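PDB 6TZ0: RNA-dependent RNA Polymerase from Bombyx mori cytoplasmic polyhedrosis virus, which catalyses RNA-templated RNA synthesis, making plus strands from the double-stranded viral genome during transcription and minus strands during genome replication. Local coordinates for residues A[870-881]-A[1012-1023]. Numbering follows the deposited sequence.
Sequences YKRRLLYDVSNI and PTMPADALHLYE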
ATOM      1  N   TYR A 870      21.206 -14.465 -26.198  1.00 45.80           N
ATOM      2  CA  TYR A 870      21.415 -13.977 -27.555  1.00 45.80           C
ATOM      3  C   TYR A 870      22.606 -13.027 -27.647  1.00 45.80           C
ATOM      4  O   TYR A 870      23.112 -12.787 -28.748  1.00 45.80           O
ATOM      5  CB  TYR A 870      20.127 -13.316 -28.058  1.00 45.80           C
ATOM      6  CG  TYR A 870      20.166 -12.852 -29.495  1.00 45.80           C
ATOM      7  CD1 TYR A 870      20.241 -13.768 -30.535  1.00 45.80           C
ATOM      8  CD2 TYR A 870      20.101 -11.501 -29.812  1.00 45.80           C
ATOM      9  CE1 TYR A 870      20.276 -13.353 -31.846  1.00 45.80           C
ATOM     10  CE2 TYR A 870      20.126 -11.075 -31.124  1.00 45.80           C
ATOM     11  CZ  TYR A 870      20.214 -12.009 -32.137  1.00 45.80           C
ATOM     12  OH  TYR A 870      20.241 -11.592 -33.446  1.00 45.80           O
ATOM     13  N   LYS A 871      23.103 -12.523 -26.516  1.00 47.78           N
ATOM     14  CA  LYS A 871      24.287 -11.672 -26.528  1.00 47.78           C
ATOM     15  C   LYS A 871      25.572 -12.455 -26.789  1.00 47.78           C
ATOM     16  O   LYS A 871      26.610 -11.848 -27.071  1.00 47.78           O
ATOM     17  CB  LYS A 871      24.394 -10.916 -25.205  1.00 47.78           C
ATOM     18  CG  LYS A 871      23.264  -9.945 -24.963  1.00 47.78           C
ATOM     19  CD  LYS A 871      23.289  -8.827 -25.979  1.00 47.78           C
ATOM     20  CE  LYS A 871      24.467  -7.915 -25.739  1.00 47.78           C
ATOM     21  NZ  LYS A 871      24.472  -6.769 -26.684  1.00 47.78           N
ATOM     22  N   ARG A 872      25.526 -13.788 -26.710  1.00 52.17           N
ATOM     23  CA  ARG A 872      26.705 -14.603 -26.978  1.00 52.17           C
ATOM     24  C   ARG A 872      27.035 -14.653 -28.467  1.00 52.17           C
ATOM     25  O   ARG A 872      28.179 -14.938 -28.836  1.00 52.17           O
ATOM     26  CB  ARG A 872      26.489 -16.007 -26.398  1.00 52.17           C
ATOM     27  CG  ARG A 872      27.703 -16.911 -26.420  1.00 52.17           C
ATOM     28  CD  ARG A 872      27.504 -18.207 -25.687  1.00 52.17           C
ATOM     29  NE  ARG A 872      28.654 -19.081 -25.903  1.00 52.17           N
ATOM     30  CZ  ARG A 872      29.769 -19.049 -25.183  1.00 52.17           C
ATOM     31  NH1 ARG A 872      30.758 -19.881 -25.464  1.00 52.17           N
ATOM     32  NH2 ARG A 872      29.895 -18.194 -24.178  1.00 52.17           N
ATOM     33  N   ARG A 873      26.076 -14.310 -29.327  1.00 49.74           N
ATOM     34  CA  ARG A 873      26.305 -14.307 -30.765  1.00 49.74           C
ATOM     35  C   ARG A 873      27.261 -13.198 -31.201  1.00 49.74           C
ATOM     36  O   ARG A 873      27.809 -13.266 -32.307  1.00 49.74           O
ATOM     37  CB  ARG A 873      24.953 -14.182 -31.473  1.00 49.74           C
ATOM     38  CG  ARG A 873      24.945 -14.453 -32.963  1.00 49.74           C
ATOM     39  CD  ARG A 873      23.545 -14.367 -33.516  1.00 49.74           C
ATOM     40  NE  ARG A 873      23.533 -14.566 -34.957  1.00 49.74           N
ATOM     41  CZ  ARG A 873      23.624 -13.581 -35.843  1.00 49.74           C
ATOM     42  NH1 ARG A 873      23.727 -12.327 -35.437  1.00 49.74           N
ATOM     43  NH2 ARG A 873      23.608 -13.850 -37.136  1.00 49.74           N
ATOM     44  N   LEU A 874      27.499 -12.194 -30.354  1.00 49.95           N
ATOM     45  CA  LEU A 874      28.463 -11.152 -30.692  1.00 49.95           C
ATOM     46  C   LEU A 874      29.889 -11.691 -30.711  1.00 49.95           C
ATOM     47  O   LEU A 874      30.723 -11.201 -31.483  1.00 49.95           O
ATOM     48  CB  LEU A 874      28.339  -9.991 -29.708  1.00 49.95           C
ATOM     49  CG  LEU A 874      29.140  -8.725 -30.011  1.00 49.95           C
ATOM     50  CD1 LEU A 874      28.650  -8.094 -31.299  1.00 49.95           C
ATOM     51  CD2 LEU A 874      29.060  -7.751 -28.857  1.00 49.95           C
ATOM     52  N   LEU A 875      30.170 -12.717 -29.898  1.00 53.38           N
ATOM     53  CA  LEU A 875      31.473 -13.378 -29.910  1.00 53.38           C
ATOM     54  C   LEU A 875      31.773 -14.003 -31.262  1.00 53.38           C
ATOM     55  O   LEU A 875      32.928 -14.020 -31.699  1.00 53.38           O
ATOM     56  CB  LEU A 875      31.523 -14.468 -28.841  1.00 53.38           C
ATOM     57  CG  LEU A 875      31.348 -14.136 -27.365  1.00 53.38           C
ATOM     58  CD1 LEU A 875      31.296 -15.429 -26.566  1.00 53.38           C
ATOM     59  CD2 LEU A 875      32.465 -13.249 -26.877  1.00 53.38           C
ATOM     60  N   TYR A 876      30.750 -14.516 -31.931  1.00 54.52           N
ATOM     61  CA  TYR A 876      30.902 -15.130 -33.238  1.00 54.52           C
ATOM     62  C   TYR A 876      30.781 -14.119 -34.362  1.00 54.52           C
ATOM     63  O   TYR A 876      31.393 -14.304 -35.419  1.00 54.52           O
ATOM     64  CB  TYR A 876      29.856 -16.230 -33.401  1.00 54.52           C
ATOM     65  CG  TYR A 876      30.068 -17.385 -32.460  1.00 54.52           C
ATOM     66  CD1 TYR A 876      30.929 -18.419 -32.791  1.00 54.52           C
ATOM     67  CD2 TYR A 876      29.432 -17.428 -31.228  1.00 54.52           C
ATOM     68  CE1 TYR A 876      31.132 -19.477 -31.935  1.00 54.52           C
ATOM     69  CE2 TYR A 876      29.635 -18.479 -30.361  1.00 54.52           C
ATOM     70  CZ  TYR A 876      30.487 -19.500 -30.723  1.00 54.52           C
ATOM     71  OH  TYR A 876      30.701 -20.554 -29.873  1.00 54.52           O
ATOM     72  N   ASP A 877      30.012 -13.051 -34.147  1.00 53.94           N
ATOM     73  CA  ASP A 877      29.901 -11.985 -35.135  1.00 53.94           C
ATOM     74  C   ASP A 877      31.217 -11.230 -35.278  1.00 53.94           C
ATOM     75  O   ASP A 877      31.586 -10.826 -36.385  1.00 53.94           O
ATOM     76  CB  ASP A 877      28.769 -11.035 -34.741  1.00 53.94           C
ATOM     77  CG  ASP A 877      28.330 -10.131 -35.875  1.00 53.94           C
ATOM     78  OD1 ASP A 877      28.831 -10.281 -37.007  1.00 53.94           O
ATOM     79  OD2 ASP A 877      27.479  -9.250 -35.631  1.00 53.94           O
ATOM     80  N   VAL A 878      31.947 -11.041 -34.173  1.00 55.00           N
ATOM     81  CA  VAL A 878      33.274 -10.430 -34.263  1.00 55.00           C
ATOM     82  C   VAL A 878      34.255 -11.371 -34.967  1.00 55.00           C
ATOM     83  O   VAL A 878      35.142 -10.923 -35.706  1.00 55.00           O
ATOM     84  CB  VAL A 878      33.740 -10.010 -32.850  1.00 55.00           C
ATOM     85  CG1 VAL A 878      35.170  -9.523 -32.837  1.00 55.00           C
ATOM     86  CG2 VAL A 878      32.863  -8.897 -32.336  1.00 55.00           C
ATOM     87  N   SER A 879      34.049 -12.682 -34.846  1.00 57.77           N
ATOM     88  CA  SER A 879      34.912 -13.691 -35.450  1.00 57.77           C
ATOM     89  C   SER A 879      34.637 -13.931 -36.943  1.00 57.77           C
ATOM     90  O   SER A 879      35.091 -14.963 -37.455  1.00 57.77           O
ATOM     91  CB  SER A 879      34.781 -15.012 -34.690  1.00 57.77           C
ATOM     92  OG  SER A 879      35.204 -14.866 -33.349  1.00 57.77           O
ATOM     93  N   ASN A 880      33.931 -13.014 -37.619  1.00 59.14           N
ATOM     94  CA  ASN A 880      33.614 -13.057 -39.053  1.00 59.14           C
ATOM     95  C   ASN A 880      32.843 -14.334 -39.402  1.00 59.14           C
ATOM     96  O   ASN A 880      33.341 -15.261 -40.042  1.00 59.14           O
ATOM     97  CB  ASN A 880      34.862 -12.892 -39.927  1.00 59.14           C
ATOM     98  CG  ASN A 880      34.522 -12.489 -41.351  1.00 59.14           C
ATOM     99  OD1 ASN A 880      33.353 -12.353 -41.710  1.00 59.14           O
ATOM    100  ND2 ASN A 880      35.546 -12.282 -42.165  1.00 59.14           N
ATOM    101  N   ILE A 881      31.604 -14.340 -38.915  1.00 56.72           N
ATOM    102  CA  ILE A 881      30.724 -15.502 -38.964  1.00 56.72           C
ATOM    103  C   ILE A 881      30.383 -15.901 -40.404  1.00 56.72           C
ATOM    104  O   ILE A 881      30.171 -17.082 -40.697  1.00 56.72           O
ATOM    105  CB  ILE A 881      29.481 -15.183 -38.112  1.00 56.72           C
ATOM    106  CG1 ILE A 881      28.501 -16.339 -38.005  1.00 56.72           C
ATOM    107  CG2 ILE A 881      28.831 -13.892 -38.563  1.00 56.72           C
ATOM    108  CD1 ILE A 881      27.521 -16.087 -36.916  1.00 56.72           C
ATOM    109  N   PRO A1012      35.594 -21.106 -23.923  1.00 70.14           N
ATOM    110  CA  PRO A1012      34.985 -22.396 -24.258  1.00 70.14           C
ATOM    111  C   PRO A1012      33.762 -22.238 -25.145  1.00 70.14           C
ATOM    112  O   PRO A1012      33.047 -21.235 -25.085  1.00 70.14           O
ATOM    113  CB  PRO A1012      34.603 -22.969 -22.890  1.00 70.14           C
ATOM    114  CG  PRO A1012      34.374 -21.766 -22.049  1.00 70.14           C
ATOM    115  CD  PRO A1012      35.366 -20.739 -22.516  1.00 70.14           C
ATOM    116  N   THR A1013      33.531 -23.244 -25.985  1.00 66.03           N
ATOM    117  CA  THR A1013      32.333 -23.343 -26.804  1.00 66.03           C
ATOM    118  C   THR A1013      31.618 -24.639 -26.459  1.00 66.03           C
ATOM    119  O   THR A1013      32.240 -25.705 -26.442  1.00 66.03           O
ATOM    120  CB  THR A1013      32.665 -23.325 -28.298  1.00 66.03           C
ATOM    121  OG1 THR A1013      33.432 -24.488 -28.626  1.00 66.03           O
ATOM    122  CG2 THR A1013      33.468 -22.089 -28.661  1.00 66.03           C
ATOM    123  N   MET A1014      30.330 -24.549 -26.184  1.00 63.93           N
ATOM    124  CA  MET A1014      29.526 -25.745 -26.002  1.00 63.93           C
ATOM    125  C   MET A1014      29.176 -26.342 -27.360  1.00 63.93           C
ATOM    126  O   MET A1014      29.408 -25.718 -28.394  1.00 63.93           O
ATOM    127  CB  MET A1014      28.267 -25.405 -25.198  1.00 63.93           C
ATOM    128  CG  MET A1014      27.302 -24.441 -25.853  1.00 63.93           C
ATOM    129  SD  MET A1014      25.915 -24.105 -24.747  1.00 63.93           S
ATOM    130  CE  MET A1014      24.967 -22.915 -25.695  1.00 63.93           C
ATOM    131  N   PRO A1015      28.676 -27.582 -27.421  1.00 61.55           N
ATOM    132  CA  PRO A1015      28.155 -28.078 -28.707  1.00 61.55           C
ATOM    133  C   PRO A1015      26.870 -27.400 -29.152  1.00 61.55           C
ATOM    134  O   PRO A1015      26.535 -27.474 -30.340  1.00 61.55           O
ATOM    135  CB  PRO A1015      27.925 -29.569 -28.442  1.00 61.55           C
ATOM    136  CG  PRO A1015      28.858 -29.899 -27.349  1.00 61.55           C
ATOM    137  CD  PRO A1015      28.890 -28.689 -26.472  1.00 61.55           C
ATOM    138  N   ALA A1016      26.157 -26.733 -28.250  1.00 59.42           N
ATOM    139  CA  ALA A1016      24.835 -26.196 -28.526  1.00 59.42           C
ATOM    140  C   ALA A1016      24.851 -24.795 -29.116  1.00 59.42           C
ATOM    141  O   ALA A1016      23.825 -24.358 -29.641  1.00 59.42           O
ATOM    142  CB  ALA A1016      23.994 -26.195 -27.248  1.00 59.42           C
ATOM    143  N   ASP A1017      25.971 -24.074 -29.060  1.00 58.20           N
ATOM    144  CA  ASP A1017      26.000 -22.727 -29.609  1.00 58.20           C
ATOM    145  C   ASP A1017      26.428 -22.700 -31.074  1.00 58.20           C
ATOM    146  O   ASP A1017      26.933 -21.678 -31.549  1.00 58.20           O
ATOM    147  CB  ASP A1017      26.862 -21.797 -28.738  1.00 58.20           C
ATOM    148  CG  ASP A1017      28.334 -22.174 -28.686  1.00 58.20           C
ATOM    149  OD1 ASP A1017      28.777 -23.152 -29.309  1.00 58.20           O
ATOM    150  OD2 ASP A1017      29.077 -21.460 -27.983  1.00 58.20           O
ATOM    151  N   ALA A1018      26.251 -23.814 -31.788  1.00 55.80           N
ATOM    152  CA  ALA A1018      26.315 -23.798 -33.242  1.00 55.80           C
ATOM    153  C   ALA A1018      25.093 -23.131 -33.847  1.00 55.80           C
ATOM    154  O   ALA A1018      25.120 -22.767 -35.025  1.00 55.80           O
ATOM    155  CB  ALA A1018      26.449 -25.220 -33.783  1.00 55.80           C
ATOM    156  N   LEU A1019      24.029 -22.955 -33.057  1.00 52.83           N
ATOM    157  CA  LEU A1019      22.828 -22.272 -33.513  1.00 52.83           C
ATOM    158  C   LEU A1019      23.033 -20.778 -33.713  1.00 52.83           C
ATOM    159  O   LEU A1019      22.172 -20.133 -34.311  1.00 52.83           O
ATOM    160  CB  LEU A1019      21.685 -22.490 -32.525  1.00 52.83           C
ATOM    161  CG  LEU A1019      21.138 -23.910 -32.399  1.00 52.83           C
ATOM    162  CD1 LEU A1019      20.061 -23.978 -31.340  1.00 52.83           C
ATOM    163  CD2 LEU A1019      20.610 -24.399 -33.735  1.00 52.83           C
ATOM    164  N   HIS A1020      24.134 -20.207 -33.227  1.00 52.42           N
ATOM    165  CA  HIS A1020      24.400 -18.805 -33.510  1.00 52.42           C
ATOM    166  C   HIS A1020      24.927 -18.577 -34.917  1.00 52.42           C
ATOM    167  O   HIS A1020      24.967 -17.429 -35.361  1.00 52.42           O
ATOM    168  CB  HIS A1020      25.406 -18.217 -32.517  1.00 52.42           C
ATOM    169  CG  HIS A1020      24.940 -18.229 -31.096  1.00 52.42           C
ATOM    170  ND1 HIS A1020      25.318 -19.205 -30.202  1.00 52.42           N
ATOM    171  CD2 HIS A1020      24.102 -17.409 -30.422  1.00 52.42           C
ATOM    172  CE1 HIS A1020      24.753 -18.973 -29.033  1.00 52.42           C
ATOM    173  NE2 HIS A1020      24.006 -17.890 -29.139  1.00 52.42           N
ATOM    174  N   LEU A1021      25.302 -19.633 -35.637  1.00 52.61           N
ATOM    175  CA  LEU A1021      26.006 -19.481 -36.908  1.00 52.61           C
ATOM    176  C   LEU A1021      25.002 -19.366 -38.055  1.00 52.61           C
ATOM    177  O   LEU A1021      24.719 -20.313 -38.786  1.00 52.61           O
ATOM    178  CB  LEU A1021      26.969 -20.641 -37.115  1.00 52.61           C
ATOM    179  CG  LEU A1021      27.992 -20.794 -35.993  1.00 52.61           C
ATOM    180  CD1 LEU A1021      28.946 -21.936 -36.258  1.00 52.61           C
ATOM    181  CD2 LEU A1021      28.743 -19.516 -35.804  1.00 52.61           C
ATOM    182  N   TYR A1022      24.462 -18.160 -38.200  1.00 48.81           N
ATOM    183  CA  TYR A1022      23.523 -17.853 -39.265  1.00 48.81           C
ATOM    184  C   TYR A1022      23.699 -16.403 -39.680  1.00 48.81           C
ATOM    185  O   TYR A1022      23.990 -15.538 -38.854  1.00 48.81           O
ATOM    186  CB  TYR A1022      22.075 -18.133 -38.838  1.00 48.81           C
ATOM    187  CG  TYR A1022      21.553 -17.330 -37.669  1.00 48.81           C
ATOM    188  CD1 TYR A1022      21.714 -17.775 -36.372  1.00 48.81           C
ATOM    189  CD2 TYR A1022      20.854 -16.153 -37.871  1.00 48.81           C
ATOM    190  CE1 TYR A1022      21.230 -17.054 -35.306  1.00 48.81           C
ATOM    191  CE2 TYR A1022      20.372 -15.424 -36.816  1.00 48.81           C
ATOM    192  CZ  TYR A1022      20.555 -15.881 -35.540  1.00 48.81           C
ATOM    193  OH  TYR A1022      20.061 -15.146 -34.495  1.00 48.81           O
ATOM    194  N   GLU A1023      23.517 -16.139 -40.973  1.00 47.94           N
ATOM    195  CA  GLU A1023      23.660 -14.795 -41.507  1.00 47.94           C
ATOM    196  C   GLU A1023      22.570 -14.492 -42.521  1.00 47.94           C
ATOM    197  O   GLU A1023      21.788 -15.358 -42.914  1.00 47.94           O
ATOM    198  CB  GLU A1023      25.041 -14.567 -42.126  1.00 47.94           C
ATOM    199  CG  GLU A1023      26.064 -14.151 -41.103  1.00 47.94           C
ATOM    200  CD  GLU A1023      25.766 -12.760 -40.565  1.00 47.94           C
ATOM    201  OE1 GLU A1023      25.292 -11.910 -41.350  1.00 47.94           O
ATOM    202  OE2 GLU A1023      25.973 -12.519 -39.360  1.00 47.94           O
TER
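Two neighbouring arginines, Arg-872 and Arg-873, join the short helix 873-878 to the loop leading into strand 1022-1027, within the C-terminal region of the polymerase, Arg-872 reaching Asp-1017 and Pro-1012 within the loop, Arg-873 the residues where it passes into the strand. The chain of Arg-872 is extended from CG to NE, and NE reaches Asp-1017 OD2 at 3.2 Å in a salt bridge with an N-H...O angle of 161°. OD2 lies in the guanidinium plane and receives this N-H on its anti lone pair, whereas the hydroxyl of Tyr-876 meets the same oxygen from above the carboxylate plane, OH to OD2 being 2.7 Å. Two donors from different directions thus hold OD2, which probably favours the charged carboxylate. A weak bond from Arg-872 NH1 to Pro-1012 O adds a second point of attachment, five residues before Asp-1017.

Arg-873 goes the other way. With CG anti to the backbone N (chi1 -167°), it runs past His-1020, whose CD2 packs 3.5 Å from Arg-873 CB. Its guanidinium then lies over one face of the Tyr-1022 ring, tilted to it, with NE nearest and offset toward the rim; CZ stands 4.0 Å from the centroid and 20° off the normal, a cation-pi contact. NH2 turns to the carbonyl oxygen of Tyr-1022 and forms a salt bridge with Glu-1023 OE2 at 3.5 Å, while NE donates weakly to His-1020 O. The Tyr-1022 hydroxyl bonds to that of Tyr-1139, and its ring stacks with Phe-1181. Beside the Arg-873 end, Leu-1021 CD2 packs 3.8 Å from Ile-881 CD1.

Leu-1021 centres an inverse gamma turn; just beyond it, Glu-1023 pairs through its backbone with Val-1201. The contact is thus helix-to-loop packing at the entry to an edge strand of a mixed sheet, away from the annotated nucleotide and magnesium sites.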